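PDB 4DZH: amidohydrolase from Xanthomonas campestris pv. campestris, which probably deaminates adenosine-type nucleosides such as 5'-methylthioadenosine, as a zinc-dependent hydrolase of the amidohydrolase superfamily. Local coordinates for residues A[22-27]-A[395-400]; A[308-313]-A[361-366]; A[335-340]-A[345-350]; A[351-356]-A[399-404]. All blocks are in the same frame, centred on the assembly; numbering follows the deposited sequence.

Interaction 1 of 4, residues A[22-27]-A[395-400]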
loop_
_atom_site.group_PDB
_atom_site.type_symbol
_atom_site.label_atom_id
_atom_site.label_comp_id
_atom_site.label_asym_id
_atom_site.label_seq_id
_atom_site.Cartn_x
_atom_site.Cartn_y
_atom_site.Cartn_z
ATOM N N TYR A 22 -8.008 -13.285 -18.298
ATOM C CA TYR A 22 -8.718 -12.006 -18.402
ATOM C C TYR A 22 -7.847 -11.066 -19.182
ATOM O O TYR A 22 -6.621 -11.013 -18.963
ATOM C CB TYR A 22 -8.997 -11.403 -17.018
ATOM C CG TYR A 22 -9.785 -12.342 -16.167
ATOM C CD1 TYR A 22 -11.173 -12.344 -16.218
ATOM C CD2 TYR A 22 -9.140 -13.252 -15.320
ATOM C CE1 TYR A 22 -11.915 -13.229 -15.444
ATOM C CE2 TYR A 22 -9.872 -14.157 -14.546
ATOM C CZ TYR A 22 -11.261 -14.131 -14.607
ATOM O OH TYR A 22 -12.013 -15.012 -13.840
ATOM N N VAL A 23 -8.449 -10.370 -20.144
ATOM C CA VAL A 23 -7.744 -9.268 -20.798
ATOM C C VAL A 23 -8.430 -7.950 -20.455
ATOM O O VAL A 23 -9.642 -7.820 -20.606
ATOM C CB VAL A 23 -7.685 -9.425 -22.351
ATOM C CG1 VAL A 23 -7.091 -8.184 -23.008
ATOM C CG2 VAL A 23 -6.896 -10.700 -22.714
ATOM N N VAL A 24 -7.656 -6.978 -19.961
ATOM C CA VAL A 24 -8.195 -5.687 -19.588
ATOM C C VAL A 24 -7.664 -4.629 -20.548
ATOM O O VAL A 24 -6.536 -4.155 -20.399
ATOM C CB VAL A 24 -7.789 -5.320 -18.137
ATOM C CG1 VAL A 24 -8.356 -3.967 -17.776
ATOM C CG2 VAL A 24 -8.211 -6.455 -17.158
ATOM N N PRO A 25 -8.454 -4.270 -21.577
ATOM C CA PRO A 25 -7.901 -3.452 -22.664
ATOM C C PRO A 25 -7.726 -1.958 -22.360
ATOM O O PRO A 25 -6.976 -1.320 -23.103
ATOM C CB PRO A 25 -8.913 -3.656 -23.798
ATOM C CG PRO A 25 -10.243 -3.869 -23.075
ATOM C CD PRO A 25 -9.870 -4.643 -21.795
ATOM N N ILE A 26 -8.407 -1.456 -21.329
ATOM C CA ILE A 26 -8.441 -0.052 -20.899
ATOM C C ILE A 26 -9.337 0.755 -21.858
ATOM O O ILE A 26 -10.198 1.528 -21.412
ATOM C CB ILE A 26 -7.033 0.577 -20.785
ATOM C CG1 ILE A 26 -6.171 -0.221 -19.797
ATOM C CG2 ILE A 26 -7.122 2.038 -20.334
ATOM C CD1 ILE A 26 -6.708 -0.279 -18.378
ATOM N N GLU A 27 -9.155 0.513 -23.155
ATOM C CA GLU A 27 -10.054 1.021 -24.182
ATOM C C GLU A 27 -10.638 -0.209 -24.859
ATOM O O GLU A 27 -9.887 -0.990 -25.450
ATOM C CB GLU A 27 -9.274 1.894 -25.181
ATOM C CG GLU A 27 -9.048 3.332 -24.689
ATOM C CD GLU A 27 -10.374 4.037 -24.402
ATOM O OE1 GLU A 27 -11.403 3.610 -24.968
ATOM O OE2 GLU A 27 -10.415 5.013 -23.626
ATOM N N HIS A 395 -14.596 -11.522 -7.333
ATOM C CA HIS A 395 -15.900 -10.978 -7.680
ATOM C C HIS A 395 -15.827 -9.998 -8.867
ATOM O O HIS A 395 -16.690 -10.030 -9.768
ATOM C CB HIS A 395 -16.543 -10.271 -6.498
ATOM C CG HIS A 395 -16.914 -11.212 -5.396
ATOM N ND1 HIS A 395 -17.965 -12.097 -5.517
ATOM C CD2 HIS A 395 -16.344 -11.457 -4.189
ATOM C CE1 HIS A 395 -18.052 -12.819 -4.413
ATOM N NE2 HIS A 395 -17.077 -12.455 -3.591
ATOM N N HIS A 396 -14.831 -9.109 -8.837
ATOM C CA HIS A 396 -14.598 -8.100 -9.913
ATOM C C HIS A 396 -13.110 -7.905 -10.167
ATOM O O HIS A 396 -12.326 -7.603 -9.251
ATOM C CB HIS A 396 -15.247 -6.772 -9.570
ATOM C CG HIS A 396 -16.712 -6.877 -9.272
ATOM N ND1 HIS A 396 -17.675 -6.856 -10.262
ATOM C CD2 HIS A 396 -17.381 -7.007 -8.098
ATOM C CE1 HIS A 396 -18.874 -6.960 -9.712
ATOM N NE2 HIS A 396 -18.723 -7.055 -8.403
ATOM N N VAL A 397 -12.709 -8.079 -11.411
ATOM C CA VAL A 397 -11.302 -8.042 -11.785
ATOM C C VAL A 397 -10.717 -6.631 -11.637
ATOM O O VAL A 397 -9.610 -6.468 -11.126
ATOM C CB VAL A 397 -11.122 -8.527 -13.242
ATOM C CG1 VAL A 397 -9.712 -8.278 -13.747
ATOM C CG2 VAL A 397 -11.481 -10.018 -13.320
ATOM N N LEU A 398 -11.441 -5.602 -12.078
ATOM C CA LEU A 398 -10.898 -4.228 -11.947
ATOM C C LEU A 398 -10.697 -3.851 -10.463
ATOM O O LEU A 398 -9.642 -3.335 -10.090
ATOM C CB LEU A 398 -11.761 -3.187 -12.663
ATOM C CG LEU A 398 -11.805 -3.505 -14.158
ATOM C CD1 LEU A 398 -12.732 -2.532 -14.855
ATOM C CD2 LEU A 398 -10.409 -3.465 -14.778
ATOM N N SER A 399 -11.707 -4.134 -9.639
ATOM C CA SER A 399 -11.624 -3.973 -8.192
ATOM C C SER A 399 -10.403 -4.678 -7.646
ATOM O O SER A 399 -9.681 -4.147 -6.794
ATOM C CB SER A 399 -12.828 -4.670 -7.528
ATOM O OG SER A 399 -13.991 -3.872 -7.622
ATOM N N GLN A 400 -10.206 -5.912 -8.081
ATOM C CA GLN A 400 -9.101 -6.708 -7.565
ATOM C C GLN A 400 -7.741 -6.138 -7.894
ATOM O O GLN A 400 -6.819 -6.168 -7.078
ATOM C CB GLN A 400 -9.204 -8.134 -8.083
ATOM C CG GLN A 400 -8.956 -9.114 -6.946
ATOM C CD GLN A 400 -10.186 -9.280 -6.082
ATOM O OE1 GLN A 400 -10.839 -8.321 -5.661
ATOM N NE2 GLN A 400 -10.544 -10.577 -5.841
#
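Tyr22 and Val397 meet through a CH-pi contact: the CG2 methyl of Val397 sits over one face of the phenol ring, 4.0 Å from the ring centroid and 20° off the ring normal. It is displaced toward the rim, so that its closest ring atom is CD1 of Tyr22. The other methyl of Val397, CG1, turns to Val24 and comes within 4.1 Å of its CG2, the two valines passing in opposite directions. Val24 also reaches one residue further along the helix, where its CG1 lies 3.7 Å from CD2 of Leu398. A beta-branched residue suits both places, because each valine offers one methyl to each of two partners. Within Val397 the division follows from its first torsion (chi1 170°), which sets CG1 anti to the backbone N and CG2 beside it. His396 is the N-cap of this helix, so the apolar contact is made by its first turn. Tyr22 and Val24 are presented together because the chain here alternates, with Val23 pointing away. Backbone hydrogen bonds between Tyr22 or Val24 and Leu71 place segment 22-27 between strand 69-80 and helix 397-403, while Ile26 packs on helix 349-363.

Interaction 2 of 4, residues A[308-313]-A[361-366]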
loop_
_atom_site.group_PDB
_atom_site.type_symbol
_atom_site.label_atom_id
_atom_site.label_comp_id
_atom_site.label_asym_id
_atom_site.label_seq_id
_atom_site.Cartn_x
_atom_site.Cartn_y
_atom_site.Cartn_z
ATOM N N SER A 308 -12.263 16.714 -16.493
ATOM C CA SER A 308 -11.620 16.232 -17.708
ATOM C C SER A 308 -10.151 16.648 -17.820
ATOM O O SER A 308 -9.606 16.731 -18.923
ATOM C CB SER A 308 -12.394 16.645 -18.977
ATOM O OG SER A 308 -13.639 15.957 -19.074
ATOM N N VAL A 309 -9.495 16.875 -16.683
ATOM C CA VAL A 309 -8.060 17.085 -16.730
ATOM C C VAL A 309 -7.371 15.737 -16.852
ATOM O O VAL A 309 -7.608 14.861 -16.007
ATOM C CB VAL A 309 -7.529 17.827 -15.500
ATOM C CG1 VAL A 309 -5.970 17.887 -15.588
ATOM C CG2 VAL A 309 -8.122 19.241 -15.441
ATOM N N ASN A 310 -6.570 15.547 -17.897
ATOM C CA ASN A 310 -5.829 14.286 -18.014
ATOM C C ASN A 310 -4.995 13.996 -16.756
ATOM O O ASN A 310 -4.124 14.775 -16.407
ATOM C CB ASN A 310 -4.953 14.236 -19.241
ATOM C CG ASN A 310 -4.315 12.883 -19.399
ATOM O OD1 ASN A 310 -4.999 11.889 -19.691
ATOM N ND2 ASN A 310 -3.021 12.818 -19.155
ATOM N N LEU A 311 -5.298 12.892 -16.063
ATOM C CA LEU A 311 -4.658 12.576 -14.775
ATOM C C LEU A 311 -3.790 11.326 -14.908
ATOM O O LEU A 311 -4.235 10.295 -15.425
ATOM C CB LEU A 311 -5.698 12.353 -13.676
ATOM C CG LEU A 311 -5.263 12.238 -12.206
ATOM C CD1 LEU A 311 -4.721 13.561 -11.684
ATOM C CD2 LEU A 311 -6.352 11.749 -11.321
ATOM N N ALA A 312 -2.543 11.448 -14.446
ATOM C CA ALA A 312 -1.626 10.304 -14.353
ATOM C C ALA A 312 -1.171 10.097 -12.919
ATOM O O ALA A 312 -1.446 10.901 -12.018
ATOM C CB ALA A 312 -0.432 10.575 -15.259
ATOM N N ILE A 313 -0.445 8.984 -12.692
ATOM C CA ILE A 313 -0.015 8.602 -11.362
ATOM C C ILE A 313 1.488 8.335 -11.416
ATOM O O ILE A 313 1.992 7.762 -12.383
ATOM C CB ILE A 313 -0.794 7.343 -10.883
ATOM C CG1 ILE A 313 -2.274 7.688 -10.695
ATOM C CG2 ILE A 313 -0.208 6.789 -9.545
ATOM C CD1 ILE A 313 -3.177 6.498 -10.407
ATOM N N ALA A 361 0.215 7.422 -20.300
ATOM C CA ALA A 361 0.606 7.377 -21.711
ATOM C C ALA A 361 0.393 8.749 -22.334
ATOM O O ALA A 361 1.307 9.316 -22.941
ATOM C CB ALA A 361 -0.193 6.349 -22.457
ATOM N N ARG A 362 -0.808 9.293 -22.128
ATOM C CA ARG A 362 -1.169 10.604 -22.677
ATOM C C ARG A 362 -0.352 11.752 -22.087
ATOM O O ARG A 362 -0.004 12.713 -22.805
ATOM C CB ARG A 362 -2.646 10.870 -22.461
ATOM C CG ARG A 362 -3.518 10.022 -23.365
ATOM C CD ARG A 362 -4.992 10.190 -23.036
ATOM N NE ARG A 362 -5.821 9.411 -23.956
ATOM C CZ ARG A 362 -7.152 9.348 -23.892
ATOM N NH1 ARG A 362 -7.812 10.034 -22.964
ATOM N NH2 ARG A 362 -7.835 8.633 -24.776
ATOM N N ALA A 363 -0.048 11.667 -20.788
ATOM C CA ALA A 363 0.751 12.721 -20.144
ATOM C C ALA A 363 2.153 12.800 -20.741
ATOM O O ALA A 363 2.759 13.872 -20.796
ATOM C CB ALA A 363 0.835 12.457 -18.634
ATOM N N LEU A 364 2.690 11.672 -21.190
ATOM C CA LEU A 364 4.065 11.627 -21.672
ATOM C C LEU A 364 4.118 11.799 -23.186
ATOM O O LEU A 364 5.195 11.837 -23.765
ATOM C CB LEU A 364 4.743 10.296 -21.286
ATOM C CG LEU A 364 5.319 10.162 -19.863
ATOM C CD1 LEU A 364 4.301 10.545 -18.791
ATOM C CD2 LEU A 364 5.783 8.717 -19.639
ATOM N N GLY A 365 2.955 11.933 -23.828
ATOM C CA GLY A 365 2.900 12.041 -25.281
ATOM C C GLY A 365 3.008 10.714 -26.022
ATOM O O GLY A 365 3.291 10.668 -27.246
ATOM N N PHE A 366 2.758 9.629 -25.294
ATOM C CA PHE A 366 2.850 8.272 -25.829
ATOM C C PHE A 366 1.452 7.640 -26.007
ATOM O O PHE A 366 1.325 6.414 -26.245
ATOM C CB PHE A 366 3.654 7.384 -24.857
ATOM C CG PHE A 366 5.103 7.770 -24.677
ATOM C CD1 PHE A 366 5.795 8.540 -25.588
ATOM C CD2 PHE A 366 5.792 7.302 -23.541
ATOM C CE1 PHE A 366 7.139 8.848 -25.382
ATOM C CE2 PHE A 366 7.131 7.599 -23.349
ATOM C CZ PHE A 366 7.811 8.387 -24.261
HETATM O O HOH W 1 -7.307 12.265 -20.847
#
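The side-chain amide of Asn310 lies against the base of Arg362, the amide and guanidinium planes turned 44° from each other. Its OD1 comes 3.8 Å from CD of Arg362, while ND2 faces the helix backbone and lies 3.9 Å from CB of Ala363. With CG anti to the backbone N (chi1 -174°), the amide of Asn310 is carried out from the strand to the last turn of the helix. The extended chain of Arg362 carries its guanidinium beyond the amide, and a water spans the two. That water donates to OD1 of Asn310 at 2.6 Å and accepts from NH1 of Arg362 at 3.1 Å, lying in the guanidinium plane at its edge. Two residues further along the strand, on the same face, Ala312 brings its CB to 4.1 Å from CB of Ala363. The C-terminal end of helix 349-363 here lies against the inner side of the barrel strands, away from the metal ligands, where small alanines allow close approach. ND2 of Asn310 bonds to Ser283 OG and Gly359 O. An asparagine can thus join strand 310-313 to a helix end by donating directly and accepting through water, whereas the alanines add only van der Waals contact.

Interaction 3 of 4, residues A[335-340]-A[345-350]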
loop_
_atom_site.group_PDB
_atom_site.type_symbol
_atom_site.label_atom_id
_atom_site.label_comp_id
_atom_site.label_asym_id
_atom_site.label_seq_id
_atom_site.Cartn_x
_atom_site.Cartn_y
_atom_site.Cartn_z
ATOM N N ILE A 335 -8.091 5.451 -2.867
ATOM C CA ILE A 335 -8.785 5.553 -1.572
ATOM C C ILE A 335 -8.659 6.971 -1.026
ATOM O O ILE A 335 -9.629 7.519 -0.500
ATOM C CB ILE A 335 -8.348 4.459 -0.559
ATOM C CG1 ILE A 335 -6.875 4.672 -0.136
ATOM C CG2 ILE A 335 -8.590 3.059 -1.212
ATOM C CD1 ILE A 335 -6.402 3.627 0.853
ATOM N N LEU A 336 -7.501 7.600 -1.234
ATOM C CA LEU A 336 -7.330 8.976 -0.789
ATOM C C LEU A 336 -8.312 9.865 -1.541
ATOM O O LEU A 336 -8.824 10.820 -0.974
ATOM C CB LEU A 336 -5.895 9.463 -1.099
ATOM C CG LEU A 336 -5.664 10.901 -0.576
ATOM C CD1 LEU A 336 -5.677 10.946 0.891
ATOM C CD2 LEU A 336 -4.297 11.298 -1.082
ATOM N N ALA A 337 -8.565 9.570 -2.810
ATOM C CA ALA A 337 -9.398 10.482 -3.599
ATOM C C ALA A 337 -10.807 10.571 -3.001
ATOM O O ALA A 337 -11.428 11.658 -2.970
ATOM C CB ALA A 337 -9.447 10.054 -5.057
ATOM N N LYS A 338 -11.301 9.446 -2.485
ATOM C CA LYS A 338 -12.643 9.375 -1.908
ATOM C C LYS A 338 -12.717 10.206 -0.623
ATOM O O LYS A 338 -13.692 10.953 -0.401
ATOM C CB LYS A 338 -13.001 7.897 -1.644
ATOM C CG LYS A 338 -13.129 7.107 -2.936
ATOM C CD LYS A 338 -12.885 5.581 -2.704
ATOM C CE LYS A 338 -13.049 4.750 -3.956
ATOM N NZ LYS A 338 -12.055 5.025 -5.061
ATOM N N ALA A 339 -11.679 10.145 0.202
ATOM C CA ALA A 339 -11.710 10.781 1.509
ATOM C C ALA A 339 -11.559 12.295 1.316
ATOM O O ALA A 339 -12.278 13.099 1.964
ATOM C CB ALA A 339 -10.605 10.269 2.367
ATOM N N VAL A 340 -10.645 12.675 0.430
ATOM C CA VAL A 340 -10.417 14.097 0.118
ATOM C C VAL A 340 -11.682 14.727 -0.456
ATOM O O VAL A 340 -12.044 15.859 -0.075
ATOM C CB VAL A 340 -9.209 14.290 -0.817
ATOM C CG1 VAL A 340 -9.205 15.740 -1.464
ATOM C CG2 VAL A 340 -7.923 13.994 -0.037
ATOM N N THR A 345 -17.548 7.503 -4.381
ATOM C CA THR A 345 -17.551 7.117 -5.795
ATOM C C THR A 345 -16.398 7.729 -6.591
ATOM O O THR A 345 -16.216 7.416 -7.771
ATOM C CB THR A 345 -18.871 7.498 -6.535
ATOM O OG1 THR A 345 -18.911 8.922 -6.768
ATOM C CG2 THR A 345 -20.107 6.989 -5.780
ATOM N N ALA A 346 -15.604 8.574 -5.934
ATOM C CA ALA A 346 -14.438 9.215 -6.550
ATOM C C ALA A 346 -13.421 8.180 -7.029
ATOM O O ALA A 346 -13.218 7.164 -6.326
ATOM C CB ALA A 346 -13.769 10.137 -5.547
ATOM N N LEU A 347 -12.804 8.437 -8.181
ATOM C CA LEU A 347 -11.690 7.642 -8.691
ATOM C C LEU A 347 -11.950 6.148 -8.516
ATOM O O LEU A 347 -11.243 5.442 -7.763
ATOM C CB LEU A 347 -10.391 8.051 -7.997
ATOM C CG LEU A 347 -9.279 8.454 -8.954
ATOM C CD1 LEU A 347 -9.693 9.701 -9.737
ATOM C CD2 LEU A 347 -7.952 8.699 -8.240
ATOM N N ASP A 348 -12.978 5.658 -9.200
ATOM C CA ASP A 348 -13.314 4.233 -9.070
ATOM C C ASP A 348 -12.212 3.358 -9.655
ATOM O O ASP A 348 -11.254 3.854 -10.257
ATOM C CB ASP A 348 -14.713 3.884 -9.625
ATOM C CG ASP A 348 -14.857 4.102 -11.142
ATOM O OD1 ASP A 348 -13.868 4.140 -11.892
ATOM O OD2 ASP A 348 -16.024 4.213 -11.590
ATOM N N ALA A 349 -12.323 2.050 -9.465
ATOM C CA ALA A 349 -11.214 1.192 -9.833
ATOM C C ALA A 349 -10.834 1.341 -11.319
ATOM O O ALA A 349 -9.638 1.442 -11.663
ATOM C CB ALA A 349 -11.533 -0.252 -9.497
ATOM N N ALA A 350 -11.840 1.305 -12.191
ATOM C CA ALA A 350 -11.593 1.444 -13.628
ATOM C C ALA A 350 -10.898 2.775 -13.985
ATOM O O ALA A 350 -9.952 2.790 -14.799
ATOM C CB ALA A 350 -12.894 1.317 -14.401
#
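The chain turns back on itself here, bringing the CA atoms of Lys338 and Ala346 to 5.0 Å, so that the loop leading into helix 349-363 passes against the last turns of helix 326-341. Lys338 carries the polar part. Its chain runs alongside the carbonyl of Ala346, with CG and CE each 3.4 Å from that oxygen, then bends at the end (chi4 65°) to bring NZ round to it. The hydrogen bond from NZ to Ala346 O is 2.7 Å long and meets the carbonyl nearly end-on, with a C=O...N angle of 164°. A lysine suits this position because its flexible methylene chain can cover an alanine and still deliver a charged donor to the backbone.

The segments flank a short loop joining two consecutive helices of the barrel domain. Asp348 is the N-cap of the second: its side chain caps a backbone N in the first turn, and OD1 also bonds to Thr351 OG1. The positive phi of Leu347 (43°) turns the chain just before it. The ammonium group of Lys338 is held further by Ala334 O and by Tyr403 OH. Asp93 of the second subunit accepts from Ala349 N through OD2 and forms a long, weak ion pair with Lys338. Such a setting would probably keep the lysine protonated although it is buried.

On the apolar side, CB of Ala337 packs against Leu347, 3.7 Å from its CB and 3.8 Å from its CD2. CB of Ala346 rests on the carbonyl oxygen of Ala337, a close approach that such small residues allow.

Interaction 4 of 4, residues A[351-356]-A[399-404]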
loop_
_atom_site.group_PDB
_atom_site.type_symbol
_atom_site.label_atom_id
_atom_site.label_comp_id
_atom_site.label_asym_id
_atom_site.label_seq_id
_atom_site.Cartn_x
_atom_site.Cartn_y
_atom_site.Cartn_z
ATOM N N THR A 351 -11.369 3.858 -13.379
ATOM C CA THR A 351 -10.829 5.202 -13.583
ATOM C C THR A 351 -9.403 5.311 -13.076
ATOM O O THR A 351 -8.538 5.918 -13.713
ATOM C CB THR A 351 -11.724 6.229 -12.898
ATOM O OG1 THR A 351 -13.032 6.173 -13.499
ATOM C CG2 THR A 351 -11.161 7.637 -13.054
ATOM N N THR A 352 -9.145 4.697 -11.926
ATOM C CA THR A 352 -7.787 4.717 -11.382
ATOM C C THR A 352 -6.842 3.919 -12.293
ATOM O O THR A 352 -5.722 4.359 -12.594
ATOM C CB THR A 352 -7.742 4.158 -9.928
ATOM O OG1 THR A 352 -8.564 4.955 -9.054
ATOM C CG2 THR A 352 -6.314 4.206 -9.434
ATOM N N LEU A 353 -7.260 2.719 -12.704
ATOM C CA LEU A 353 -6.441 1.920 -13.596
ATOM C C LEU A 353 -6.202 2.661 -14.930
ATOM O O LEU A 353 -5.098 2.583 -15.509
ATOM C CB LEU A 353 -7.037 0.517 -13.800
ATOM C CG LEU A 353 -6.056 -0.400 -14.555
ATOM C CD1 LEU A 353 -4.807 -0.748 -13.712
ATOM C CD2 LEU A 353 -6.750 -1.692 -14.932
ATOM N N ARG A 354 -7.220 3.400 -15.379
ATOM C CA ARG A 354 -7.070 4.210 -16.595
ATOM C C ARG A 354 -5.950 5.242 -16.429
ATOM O O ARG A 354 -5.099 5.370 -17.302
ATOM C CB ARG A 354 -8.396 4.899 -16.927
ATOM C CG ARG A 354 -8.396 5.659 -18.289
ATOM C CD ARG A 354 -9.823 6.038 -18.661
ATOM N NE ARG A 354 -9.962 6.804 -19.930
ATOM C CZ ARG A 354 -10.113 6.210 -21.114
ATOM N NH1 ARG A 354 -10.072 4.880 -21.175
ATOM N NH2 ARG A 354 -10.305 6.943 -22.252
ATOM N N ALA A 355 -5.953 5.958 -15.305
ATOM C CA ALA A 355 -4.918 6.935 -14.992
ATOM C C ALA A 355 -3.526 6.295 -14.990
ATOM O O ALA A 355 -2.556 6.861 -15.528
ATOM C CB ALA A 355 -5.211 7.639 -13.697
ATOM N N ALA A 356 -3.425 5.109 -14.375
ATOM C CA ALA A 356 -2.158 4.394 -14.280
ATOM C C ALA A 356 -1.586 3.888 -15.609
ATOM O O ALA A 356 -0.397 3.498 -15.682
ATOM C CB ALA A 356 -2.316 3.201 -13.321
ATOM N N SER A 399 -11.707 -4.134 -9.639
ATOM C CA SER A 399 -11.624 -3.973 -8.192
ATOM C C SER A 399 -10.403 -4.678 -7.646
ATOM O O SER A 399 -9.681 -4.147 -6.794
ATOM C CB SER A 399 -12.828 -4.670 -7.528
ATOM O OG SER A 399 -13.991 -3.872 -7.622
ATOM N N GLN A 400 -10.206 -5.912 -8.081
ATOM C CA GLN A 400 -9.101 -6.708 -7.565
ATOM C C GLN A 400 -7.741 -6.138 -7.894
ATOM O O GLN A 400 -6.819 -6.168 -7.078
ATOM C CB GLN A 400 -9.204 -8.134 -8.083
ATOM C CG GLN A 400 -8.956 -9.114 -6.946
ATOM C CD GLN A 400 -10.186 -9.280 -6.082
ATOM O OE1 GLN A 400 -10.839 -8.321 -5.661
ATOM N NE2 GLN A 400 -10.544 -10.577 -5.841
ATOM N N LEU A 401 -7.604 -5.596 -9.102
ATOM C CA LEU A 401 -6.307 -5.062 -9.504
ATOM C C LEU A 401 -5.954 -3.818 -8.700
ATOM O O LEU A 401 -4.767 -3.575 -8.387
ATOM C CB LEU A 401 -6.356 -4.682 -10.986
ATOM C CG LEU A 401 -6.298 -5.936 -11.849
ATOM C CD1 LEU A 401 -6.601 -5.532 -13.326
ATOM C CD2 LEU A 401 -4.982 -6.630 -11.787
ATOM N N ILE A 402 -6.960 -3.044 -8.340
ATOM C CA ILE A 402 -6.705 -1.794 -7.622
ATOM C C ILE A 402 -6.678 -1.957 -6.099
ATOM O O ILE A 402 -5.801 -1.387 -5.431
ATOM C CB ILE A 402 -7.742 -0.753 -8.032
ATOM C CG1 ILE A 402 -7.604 -0.408 -9.543
ATOM C CG2 ILE A 402 -7.584 0.531 -7.216
ATOM C CD1 ILE A 402 -6.312 0.321 -9.859
ATOM N N TYR A 403 -7.607 -2.739 -5.535
ATOM C CA TYR A 403 -7.762 -2.746 -4.092
ATOM C C TYR A 403 -7.225 -3.980 -3.404
ATOM O O TYR A 403 -7.264 -4.054 -2.148
ATOM C CB TYR A 403 -9.229 -2.577 -3.714
ATOM C CG TYR A 403 -9.874 -1.276 -4.219
ATOM C CD1 TYR A 403 -9.367 -0.028 -3.857
ATOM C CD2 TYR A 403 -10.977 -1.315 -5.076
ATOM C CE1 TYR A 403 -9.939 1.155 -4.315
ATOM C CE2 TYR A 403 -11.558 -0.125 -5.556
ATOM C CZ TYR A 403 -11.030 1.101 -5.164
ATOM O OH TYR A 403 -11.586 2.289 -5.603
ATOM N N ALA A 404 -6.767 -4.965 -4.147
ATOM C CA ALA A 404 -6.255 -6.189 -3.479
ATOM C C ALA A 404 -4.933 -6.758 -4.029
ATOM O O ALA A 404 -4.130 -7.329 -3.259
ATOM C CB ALA A 404 -7.332 -7.310 -3.478
#
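Ile402 pushes its CD1 methyl against the neighbouring helix, overlapping Thr352 and Leu353 at once. The methyl touches CG2 of Thr352 at 3.9 Å and CB of Leu353 at 4.0 Å, and approaches the backbone N of Leu353 to 3.8 Å, so it rests on the helix surface between two successive residues. A bent chain serves this purpose: with CG1 beside the backbone N (chi1 -64°) and chi2 at -68°, the long branch of Ile402 ends over the junction of the two residues. Thr352 suits its place because its two branches divide the work, CG2 facing the isoleucine while OG1 is bonded to Asp348 O at the start of its own helix. Leu353 adds a lighter contact at its far end, where CD2 meets CD1 of Leu401 at 4.2 Å. No hydrogen bond crosses the interface, and all four side chains are buried, so it is held by dispersion and exclusion of water. The two helical segments cross at 66° with axes 10.0 Å apart at closest approach. Thr352 also packs on helix 326-341 and on Ile313 of strand 310-313; helix 349-363 therefore lies between the barrel strand and helix 397-403.

From the N terminus, residues 22-27 come first, and interaction 1 closes the longest loop, joining them to helix 397-403 across 367 intervening residues. The other loops begin inside it. Interaction 2 opens at strand 310-313 and closes at the end of helix 349-363; interaction 3 is nested within it, closing the short turn between helices 326-341 and 349-363. Interaction 4 starts on helix 349-363 after interaction 3 has closed, crosses interaction 2, and ends on the helix that interaction 1 also uses. Helix 349-363 takes part in interactions 2, 3 and 4, linking the barrel strand, the preceding helix and helix 397-403, while packing of Val24 and Ile26 on Leu353 joins interactions 1 and 4.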